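Side-chain contacts in putative pachytene checkpoint protein 2 (Caenorhabditis elegans, PDB 4XGU), which is an AAA+ ATPase of the PCH2 subfamily that binds and hydrolyses ATP, is thought to remodel partner proteins and probably acts in meiotic chromosome recombination: residues L88-P92 and S93-V97; Q123-Q126 and L127-E131; S143-K146 and N147-S151; M336-A339 and R340-V343. All coordinates share one frame; numbering follows the deposited sequence.

Four local contacts follow one another along the chain; each joins two consecutive segments, with the side chains that meet a few residues apart, and none nests in or crosses another. Interaction 1, in the N-terminal domain, closes the turn that leads into strand 95-98. Interaction 2 marks where strand 123-127 leaves the large sheet of the ATPase core and the chain bends toward helix 135-138. Interaction 3 is the N-terminal end of helix 145-161, close to the bound ADP. Interaction 4, in the C-terminal lid region, finishes helix 324-340. They do not touch one another: the nearest atoms of interactions 1 and 2 are about 8 Å apart, while interactions 1 and 4 are the most widely separated.

Interaction 1: residues L88-P92 and S93-V97; sequences LTINP and SNIHV
The carboxamides of N91 and N94 stand almost perpendicular, their planes 84° apart, at the mouth of a tight turn. Their two ND2 atoms come within 3.2 Å of each other, but both are donors and this is no bond. What the N94 amide uses instead is the backbone: N94 ND2 donates to N91 O at 3.0 Å, with that oxygen lying 22° out of the N94 amide plane. At the other amide, the ND2 of N91 rests against CB of S93 at 3.2 Å, while its OD1 accepts a weak hydrogen bond from S93 N, an Asx turn in outline.

The turn itself is a type I beta turn from N91 to N94, closed by N94 N giving a nearly straight bond to N91 O (2.9 Å). The same carbonyl oxygen is therefore gripped twice by one residue, by the backbone N and the side-chain ND2 of N94, both arriving on the same face of its plane. With CG beside its backbone N (chi1 -50°), the N94 side chain folds back far enough to reach that oxygen.

Away from the amides, I90 and I95 cross at about a right angle and meet through their CG2 methyls, 3.6 Å apart. CG1 of I95 also packs on the carbonyl oxygen of P92 at 3.4 Å.

The apolar side faces helix 30-41, where I90 and I95 rest on I37, and P92 and I95 on F30. Beyond the turn the chain enters strand 95-98, within this chain an outer strand of a small mixed sheet; it runs parallel to strand 12-16, where H96 pairs by backbone with A13 and I15.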
loop_
_atom_site.group_PDB
_atom_site.type_symbol
_atom_site.label_atom_id
_atom_site.label_comp_id
_atom_site.label_asym_id
_atom_site.label_seq_id
_atom_site.Cartn_x
_atom_site.Cartn_y
_atom_site.Cartn_z
ATOM N N LEU B 88 -2.698 45.333 -49.320
ATOM C CA LEU B 88 -2.650 44.924 -47.923
ATOM C C LEU B 88 -2.869 46.127 -47.009
ATOM O O LEU B 88 -2.505 47.251 -47.356
ATOM C CB LEU B 88 -1.315 44.243 -47.614
ATOM C CG LEU B 88 -1.264 43.338 -46.382
ATOM C CD1 LEU B 88 -2.507 42.468 -46.320
ATOM C CD2 LEU B 88 -0.014 42.474 -46.417
ATOM N N THR B 89 -3.472 45.893 -45.846
ATOM C CA THR B 89 -3.794 46.978 -44.920
ATOM C C THR B 89 -3.369 46.651 -43.496
ATOM O O THR B 89 -4.067 45.931 -42.781
ATOM C CB THR B 89 -5.298 47.295 -44.925
ATOM O OG1 THR B 89 -6.043 46.072 -44.868
ATOM C CG2 THR B 89 -5.680 48.056 -46.182
ATOM N N ILE B 90 -2.227 47.191 -43.086
ATOM C CA ILE B 90 -1.698 46.928 -41.754
ATOM C C ILE B 90 -1.787 48.150 -40.848
ATOM O O ILE B 90 -1.055 49.125 -41.022
ATOM C CB ILE B 90 -0.238 46.466 -41.816
ATOM C CG1 ILE B 90 -0.096 45.298 -42.791
ATOM C CG2 ILE B 90 0.253 46.071 -40.434
ATOM C CD1 ILE B 90 1.312 44.762 -42.889
ATOM N N ASN B 91 -2.697 48.085 -39.881
ATOM C CA ASN B 91 -2.841 49.120 -38.866
ATOM C C ASN B 91 -1.559 49.256 -38.046
ATOM O O ASN B 91 -1.071 48.272 -37.491
ATOM C CB ASN B 91 -4.041 48.794 -37.970
ATOM C CG ASN B 91 -4.055 49.588 -36.673
ATOM O OD1 ASN B 91 -3.645 50.748 -36.625
ATOM N ND2 ASN B 91 -4.547 48.960 -35.612
ATOM N N PRO B 92 -1.009 50.481 -37.972
ATOM C CA PRO B 92 0.246 50.772 -37.264
ATOM C C PRO B 92 0.242 50.423 -35.774
ATOM O O PRO B 92 1.246 50.650 -35.100
ATOM C CB PRO B 92 0.411 52.289 -37.454
ATOM C CG PRO B 92 -0.943 52.789 -37.843
ATOM C CD PRO B 92 -1.536 51.679 -38.647
ATOM N N SER B 93 -0.861 49.882 -35.270
ATOM C CA SER B 93 -0.940 49.465 -33.874
ATOM C C SER B 93 -0.513 48.010 -33.689
ATOM O O SER B 93 -0.223 47.578 -32.573
ATOM C CB SER B 93 -2.358 49.655 -33.334
ATOM O OG SER B 93 -2.507 49.009 -32.082
ATOM N N ASN B 94 -0.481 47.259 -34.786
ATOM C CA ASN B 94 -0.133 45.846 -34.735
ATOM C C ASN B 94 1.326 45.604 -35.084
ATOM O O ASN B 94 1.794 44.466 -35.065
ATOM C CB ASN B 94 -1.018 45.037 -35.680
ATOM C CG ASN B 94 -2.486 45.335 -35.500
ATOM O OD1 ASN B 94 -3.150 44.755 -34.642
ATOM N ND2 ASN B 94 -3.007 46.241 -36.317
ATOM N N ILE B 95 2.042 46.672 -35.415
ATOM C CA ILE B 95 3.447 46.534 -35.765
ATOM C C ILE B 95 4.328 46.923 -34.584
ATOM O O ILE B 95 4.240 48.032 -34.055
ATOM C CB ILE B 95 3.803 47.362 -37.019
ATOM C CG1 ILE B 95 3.500 48.845 -36.821
ATOM C CG2 ILE B 95 3.003 46.871 -38.205
ATOM C CD1 ILE B 95 3.734 49.666 -38.069
ATOM N N HIS B 96 5.167 45.987 -34.155
ATOM C CA HIS B 96 5.964 46.196 -32.955
ATOM C C HIS B 96 7.452 46.179 -33.248
ATOM O O HIS B 96 7.963 45.307 -33.953
ATOM C CB HIS B 96 5.638 45.142 -31.904
ATOM C CG HIS B 96 4.173 44.949 -31.683
ATOM N ND1 HIS B 96 3.449 43.967 -32.324
ATOM C CD2 HIS B 96 3.291 45.619 -30.902
ATOM C CE1 HIS B 96 2.185 44.037 -31.943
ATOM N NE2 HIS B 96 2.063 45.029 -31.082
ATOM N N VAL B 97 8.142 47.156 -32.683
ATOM C CA VAL B 97 9.567 47.289 -32.875
ATOM C C VAL B 97 10.260 46.907 -31.566
ATOM O O VAL B 97 9.786 47.254 -30.485
ATOM C CB VAL B 97 9.915 48.712 -33.303
ATOM C CG1 VAL B 97 11.337 48.788 -33.815
ATOM C CG2 VAL B 97 8.929 49.205 -34.403
#

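Interaction 2: residues Q123-Q126 and L127-E131; sequences QLWQ and LPCVE
W125 meets the loop that follows it through the benzo side of its indole. C129 SG lies 3.8 Å from W125 CE3, a sulfur-aromatic contact that comes in obliquely, 60° off the normal of the six-membered ring. E131 reaches the neighbouring corner: its CD stands 3.7 Å from W125 CZ3 at the ring edge, near the ring plane, with the carboxylate turned 72° to the indole. The bend of E131 at chi2 (84°) lays CB, CG and CD all along that one ring corner. No hydrogen bond spans the two segments; they meet by van der Waals and sulfur-aromatic contact.

One step out, the bend of the chain sets these groups in place. The peptide between L127 and P128 is cis, and the chain doubles back just beyond it, bringing C129 CB to 3.2 Å from Q126 O. L127 touches W125 more lightly, its CD2 lying 4.4 Å from W125 CB.

The indole is fixed at its far side by a hydrogen bond from W125 NE1 to E211 on strand 206-212, the antiparallel neighbour of strand 123-127 in the large ATPase sheet. L127 packs on A193, Q194 and S197 of helix 185-199, the helix that begins at the end of the predicted ATP-binding loop.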
loop_
_atom_site.group_PDB
_atom_site.type_symbol
_atom_site.label_atom_id
_atom_site.label_comp_id
_atom_site.label_asym_id
_atom_site.label_seq_id
_atom_site.Cartn_x
_atom_site.Cartn_y
_atom_site.Cartn_z
ATOM N N GLN B 123 15.720 28.841 -14.155
ATOM C CA GLN B 123 16.489 29.796 -14.949
ATOM C C GLN B 123 15.612 30.963 -15.386
ATOM O O GLN B 123 14.491 30.762 -15.856
ATOM C CB GLN B 123 17.095 29.125 -16.184
ATOM C CG GLN B 123 17.469 27.666 -15.998
ATOM C CD GLN B 123 17.977 27.038 -17.284
ATOM O OE1 GLN B 123 18.424 27.737 -18.194
ATOM N NE2 GLN B 123 17.905 25.713 -17.367
ATOM N N LEU B 124 16.124 32.181 -15.242
ATOM C CA LEU B 124 15.375 33.364 -15.647
ATOM C C LEU B 124 15.798 33.847 -17.028
ATOM O O LEU B 124 16.977 34.100 -17.274
ATOM C CB LEU B 124 15.549 34.488 -14.625
ATOM C CG LEU B 124 14.835 35.799 -14.956
ATOM C CD1 LEU B 124 13.335 35.580 -15.093
ATOM C CD2 LEU B 124 15.130 36.854 -13.901
ATOM N N TRP B 125 14.830 33.970 -17.928
ATOM C CA TRP B 125 15.096 34.464 -19.273
ATOM C C TRP B 125 14.515 35.859 -19.469
ATOM O O TRP B 125 13.366 36.120 -19.117
ATOM C CB TRP B 125 14.516 33.516 -20.325
ATOM C CG TRP B 125 15.156 32.166 -20.358
ATOM C CD1 TRP B 125 14.761 31.052 -19.676
ATOM C CD2 TRP B 125 16.296 31.781 -21.130
ATOM N NE1 TRP B 125 15.591 29.997 -19.971
ATOM C CE2 TRP B 125 16.542 30.420 -20.861
ATOM C CE3 TRP B 125 17.136 32.456 -22.020
ATOM C CZ2 TRP B 125 17.594 29.721 -21.450
ATOM C CZ3 TRP B 125 18.182 31.762 -22.603
ATOM C CH2 TRP B 125 18.401 30.408 -22.317
ATOM N N GLN B 126 15.320 36.750 -20.033
ATOM C CA GLN B 126 14.873 38.097 -20.357
ATOM C C GLN B 126 14.296 38.119 -21.772
ATOM O O GLN B 126 15.004 37.835 -22.738
ATOM C CB GLN B 126 16.038 39.083 -20.232
ATOM C CG GLN B 126 15.636 40.545 -20.222
ATOM C CD GLN B 126 14.873 40.927 -18.972
ATOM O OE1 GLN B 126 15.087 40.355 -17.902
ATOM N NE2 GLN B 126 13.969 41.893 -19.101
ATOM N N LEU B 127 13.015 38.455 -21.901
ATOM C CA LEU B 127 12.342 38.371 -23.198
ATOM C C LEU B 127 12.140 39.723 -23.878
ATOM O O LEU B 127 11.714 40.687 -23.236
ATOM C CB LEU B 127 10.986 37.683 -23.044
ATOM C CG LEU B 127 11.035 36.223 -22.603
ATOM C CD1 LEU B 127 9.649 35.598 -22.696
ATOM C CD2 LEU B 127 12.041 35.452 -23.441
ATOM N N PRO B 128 12.417 39.791 -25.191
ATOM C CA PRO B 128 12.912 38.684 -26.025
ATOM C C PRO B 128 14.436 38.556 -26.031
ATOM O O PRO B 128 15.137 39.564 -26.077
ATOM C CB PRO B 128 12.407 39.052 -27.419
ATOM C CG PRO B 128 12.363 40.539 -27.410
ATOM C CD PRO B 128 12.020 40.955 -26.002
ATOM N N CYS B 129 14.937 37.325 -25.990
ATOM C CA CYS B 129 16.379 37.076 -25.917
ATOM C C CYS B 129 16.961 36.563 -27.220
ATOM O O CYS B 129 16.229 36.152 -28.108
ATOM C CB CYS B 129 16.697 36.070 -24.807
ATOM S SG CYS B 129 15.831 34.499 -24.962
ATOM N N VAL B 130 18.288 36.550 -27.317
ATOM C CA VAL B 130 18.940 36.114 -28.551
ATOM C C VAL B 130 18.717 34.636 -28.809
ATOM O O VAL B 130 18.710 34.219 -29.956
ATOM C CB VAL B 130 20.463 36.407 -28.549
ATOM C CG1 VAL B 130 20.746 37.700 -27.926
ATOM C CG2 VAL B 130 21.248 35.357 -27.798
ATOM N N GLU B 131 18.483 33.864 -27.751
ATOM C CA GLU B 131 18.476 32.413 -27.857
ATOM C C GLU B 131 17.181 31.875 -28.449
ATOM O O GLU B 131 17.167 30.813 -29.067
ATOM C CB GLU B 131 18.727 31.785 -26.485
ATOM C CG GLU B 131 20.138 31.999 -25.939
ATOM C CD GLU B 131 20.317 33.335 -25.232
ATOM O OE1 GLU B 131 19.383 34.163 -25.265
ATOM O OE2 GLU B 131 21.394 33.553 -24.633
#

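Interaction 3: residues S143-K146 and N147-S151; sequences SNLK and NEVMS
N147 opens the walk by lying against N144, the N-cap residue: N147 CB sits 3.7 Å from N144 O, and the two amide planes are 66° apart. The N144 side chain makes no capping bond. The N147 amide also has partners outside the helix, in weak hydrogen bonds from ND2 to L76 O and from W47 NE1 to OD1.

E148 sends its backbone N to N144 O at 3.3 Å, the first bond of the helix. Its side chain then runs out extended, passing close to that same oxygen with CG 3.2 Å from N144 O, and its OE2 ends in a salt bridge with K317.

V149 N reaches L145 O at 3.1 Å. Beside this bond the two side chains run the same way, and V149 CG2 touches L145 CD1 at 3.7 Å; with chi1 at 159°, L145 has its CG anti to the backbone N, which brings the leucine alongside the valine.

M150 N follows with K146 O at 3.0 Å, and M150 CB packs on that oxygen too. S151 ends the segment: its OG and N both bond N147 O, from opposite faces of the carbonyl.

Among its neighbours, this N-terminal end of helix 145-161 lays L145 and V149 on K317 of strand 315-318 and on L188 and L192 of helix 185-199, while S151 packs on S396 of the second subunit.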
loop_
_atom_site.group_PDB
_atom_site.type_symbol
_atom_site.label_atom_id
_atom_site.label_comp_id
_atom_site.label_asym_id
_atom_site.label_seq_id
_atom_site.Cartn_x
_atom_site.Cartn_y
_atom_site.Cartn_z
ATOM N N SER B 143 -0.016 20.415 -39.298
ATOM C CA SER B 143 -1.385 20.433 -38.796
ATOM C C SER B 143 -1.906 21.828 -38.478
ATOM O O SER B 143 -2.950 21.967 -37.838
ATOM C CB SER B 143 -1.487 19.560 -37.544
ATOM O OG SER B 143 -0.582 20.004 -36.548
ATOM N N ASN B 144 -1.184 22.854 -38.922
ATOM C CA ASN B 144 -1.511 24.239 -38.584
ATOM C C ASN B 144 -1.532 24.447 -37.068
ATOM O O ASN B 144 -2.200 25.345 -36.557
ATOM C CB ASN B 144 -2.853 24.646 -39.202
ATOM C CG ASN B 144 -2.939 26.136 -39.480
ATOM O OD1 ASN B 144 -3.829 26.824 -38.979
ATOM N ND2 ASN B 144 -2.006 26.642 -40.279
ATOM N N LEU B 145 -0.778 23.605 -36.367
ATOM C CA LEU B 145 -0.683 23.622 -34.911
ATOM C C LEU B 145 -0.139 24.939 -34.373
ATOM O O LEU B 145 -0.615 25.445 -33.358
ATOM C CB LEU B 145 0.207 22.468 -34.439
ATOM C CG LEU B 145 0.841 22.571 -33.049
ATOM C CD1 LEU B 145 -0.203 22.407 -31.958
ATOM C CD2 LEU B 145 1.960 21.551 -32.887
ATOM N N LYS B 146 0.868 25.478 -35.052
ATOM C CA LYS B 146 1.512 26.715 -34.624
ATOM C C LYS B 146 0.512 27.860 -34.599
ATOM O O LYS B 146 0.476 28.638 -33.646
ATOM C CB LYS B 146 2.692 27.056 -35.538
ATOM C CG LYS B 146 3.837 26.052 -35.467
ATOM C CD LYS B 146 4.855 26.269 -36.582
ATOM C CE LYS B 146 5.501 27.640 -36.490
ATOM N NZ LYS B 146 6.427 27.895 -37.635
ATOM N N ASN B 147 -0.308 27.954 -35.640
ATOM C CA ASN B 147 -1.318 29.001 -35.706
ATOM C C ASN B 147 -2.357 28.867 -34.603
ATOM O O ASN B 147 -2.781 29.866 -34.022
ATOM C CB ASN B 147 -2.011 28.998 -37.070
ATOM C CG ASN B 147 -1.264 29.818 -38.102
ATOM O OD1 ASN B 147 -0.560 30.772 -37.766
ATOM N ND2 ASN B 147 -1.419 29.454 -39.371
ATOM N N GLU B 148 -2.761 27.633 -34.312
ATOM C CA GLU B 148 -3.815 27.391 -33.330
ATOM C C GLU B 148 -3.377 27.797 -31.928
ATOM O O GLU B 148 -4.110 28.481 -31.214
ATOM C CB GLU B 148 -4.234 25.919 -33.344
ATOM C CG GLU B 148 -4.800 25.450 -34.673
ATOM C CD GLU B 148 -5.178 23.981 -34.662
ATOM O OE1 GLU B 148 -5.392 23.413 -35.755
ATOM O OE2 GLU B 148 -5.261 23.393 -33.563
ATOM N N VAL B 149 -2.180 27.371 -31.541
ATOM C CA VAL B 149 -1.629 27.702 -30.231
ATOM C C VAL B 149 -1.372 29.202 -30.103
ATOM O O VAL B 149 -1.745 29.823 -29.105
ATOM C CB VAL B 149 -0.321 26.938 -29.968
ATOM C CG1 VAL B 149 0.345 27.443 -28.699
ATOM C CG2 VAL B 149 -0.592 25.445 -29.878
ATOM N N MET B 150 -0.738 29.770 -31.124
ATOM C CA MET B 150 -0.421 31.194 -31.162
ATOM C C MET B 150 -1.649 32.078 -30.939
ATOM O O MET B 150 -1.655 32.932 -30.051
ATOM C CB MET B 150 0.234 31.543 -32.503
ATOM C CG MET B 150 0.588 33.009 -32.680
ATOM S SD MET B 150 1.878 33.558 -31.547
ATOM C CE MET B 150 2.267 35.160 -32.250
ATOM N N SER B 151 -2.691 31.866 -31.738
ATOM C CA SER B 151 -3.876 32.716 -31.674
ATOM C C SER B 151 -4.641 32.542 -30.365
ATOM O O SER B 151 -5.145 33.515 -29.804
ATOM C CB SER B 151 -4.803 32.435 -32.859
ATOM O OG SER B 151 -5.354 31.135 -32.778
#

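Interaction 4: residues M336-A339 and R340-V343; sequences MELA and RIGV
E337 and R340, three residues apart on the last turn of a helix, form a two-pronged salt bridge. R340 approaches side-on: NE donates to E337 OE1 at 2.9 Å and NH2 to E337 OE2 at 2.6 Å, both nearly straight and close to the guanidinium plane. NH2 meets OE2 on its syn side, somewhat out of the carboxylate plane, and NE comes to OE1 from further above it; the two planes are 34° apart. Bends at chi2 of E337 (69°) and chi3 of R340 (68°) bring the two groups alongside each other.

Backbone bonds end the helix in a Schellman motif. G342 takes a positive phi, and two weak bonds bridge the reversal, V343 N to L338 O at 2.8 Å and G342 N to A339 O at 3.2 Å.

Apolar contact backs the cap: L338 CD2 lies 3.9 Å from V343 CG1 and 4.3 Å from I341 CD1.

This end of helix 324-340, in the lid region, faces a third subunit. There E337 OE2 also accepts a hydrogen bond from N165 N of that subunit, and I341 packs on its V164. Within the chain, A339 and M336 rest on W354, in the loop that leads on to helix 367-378.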
loop_
_atom_site.group_PDB
_atom_site.type_symbol
_atom_site.label_atom_id
_atom_site.label_comp_id
_atom_site.label_asym_id
_atom_site.label_seq_id
_atom_site.Cartn_x
_atom_site.Cartn_y
_atom_site.Cartn_z
ATOM N N MET B 336 19.164 22.571 -47.234
ATOM C CA MET B 336 19.253 23.975 -47.627
ATOM C C MET B 336 20.162 24.759 -46.687
ATOM O O MET B 336 20.879 25.663 -47.118
ATOM C CB MET B 336 17.863 24.609 -47.671
ATOM C CG MET B 336 16.979 24.061 -48.776
ATOM S SD MET B 336 17.844 24.013 -50.357
ATOM C CE MET B 336 18.115 25.761 -50.648
ATOM N N GLU B 337 20.130 24.406 -45.405
ATOM C CA GLU B 337 21.002 25.029 -44.416
ATOM C C GLU B 337 22.438 24.564 -44.600
ATOM O O GLU B 337 23.381 25.331 -44.404
ATOM C CB GLU B 337 20.519 24.716 -42.997
ATOM C CG GLU B 337 21.489 25.112 -41.888
ATOM C CD GLU B 337 21.644 26.617 -41.728
ATOM O OE1 GLU B 337 20.905 27.380 -42.390
ATOM O OE2 GLU B 337 22.507 27.039 -40.930
ATOM N N LEU B 338 22.601 23.302 -44.982
ATOM C CA LEU B 338 23.924 22.761 -45.270
ATOM C C LEU B 338 24.537 23.436 -46.491
ATOM O O LEU B 338 25.757 23.564 -46.597
ATOM C CB LEU B 338 23.852 21.251 -45.489
ATOM C CG LEU B 338 23.710 20.368 -44.251
ATOM C CD1 LEU B 338 23.513 18.920 -44.667
ATOM C CD2 LEU B 338 24.927 20.510 -43.350
ATOM N N ALA B 339 23.682 23.864 -47.415
ATOM C CA ALA B 339 24.137 24.554 -48.617
ATOM C C ALA B 339 24.499 26.004 -48.313
ATOM O O ALA B 339 25.368 26.584 -48.962
ATOM C CB ALA B 339 23.072 24.490 -49.699
ATOM N N ARG B 340 23.827 26.585 -47.324
ATOM C CA ARG B 340 24.089 27.963 -46.928
ATOM C C ARG B 340 25.498 28.122 -46.366
ATOM O O ARG B 340 26.184 29.098 -46.660
ATOM C CB ARG B 340 23.062 28.432 -45.895
ATOM C CG ARG B 340 23.227 29.885 -45.478
ATOM C CD ARG B 340 22.265 30.264 -44.366
ATOM N NE ARG B 340 22.578 29.580 -43.115
ATOM C CZ ARG B 340 23.441 30.035 -42.212
ATOM N NH1 ARG B 340 24.082 31.180 -42.420
ATOM N NH2 ARG B 340 23.666 29.347 -41.101
ATOM N N ILE B 341 25.927 27.161 -45.554
ATOM C CA ILE B 341 27.254 27.219 -44.951
ATOM C C ILE B 341 28.310 26.615 -45.867
ATOM O O ILE B 341 29.491 26.584 -45.529
ATOM C CB ILE B 341 27.287 26.503 -43.595
ATOM C CG1 ILE B 341 26.613 25.137 -43.698
ATOM C CG2 ILE B 341 26.599 27.345 -42.536
ATOM C CD1 ILE B 341 26.489 24.421 -42.371
ATOM N N GLY B 342 27.879 26.136 -47.030
ATOM C CA GLY B 342 28.801 25.640 -48.036
ATOM C C GLY B 342 29.198 24.187 -47.861
ATOM O O GLY B 342 30.101 23.699 -48.541
ATOM N N VAL B 343 28.528 23.493 -46.949
ATOM C CA VAL B 343 28.801 22.076 -46.730
ATOM C C VAL B 343 28.324 21.256 -47.926
ATOM O O VAL B 343 29.050 20.402 -48.439
ATOM C CB VAL B 343 28.133 21.561 -45.442
ATOM C CG1 VAL B 343 28.198 20.046 -45.375
ATOM C CG2 VAL B 343 28.793 22.184 -44.220
#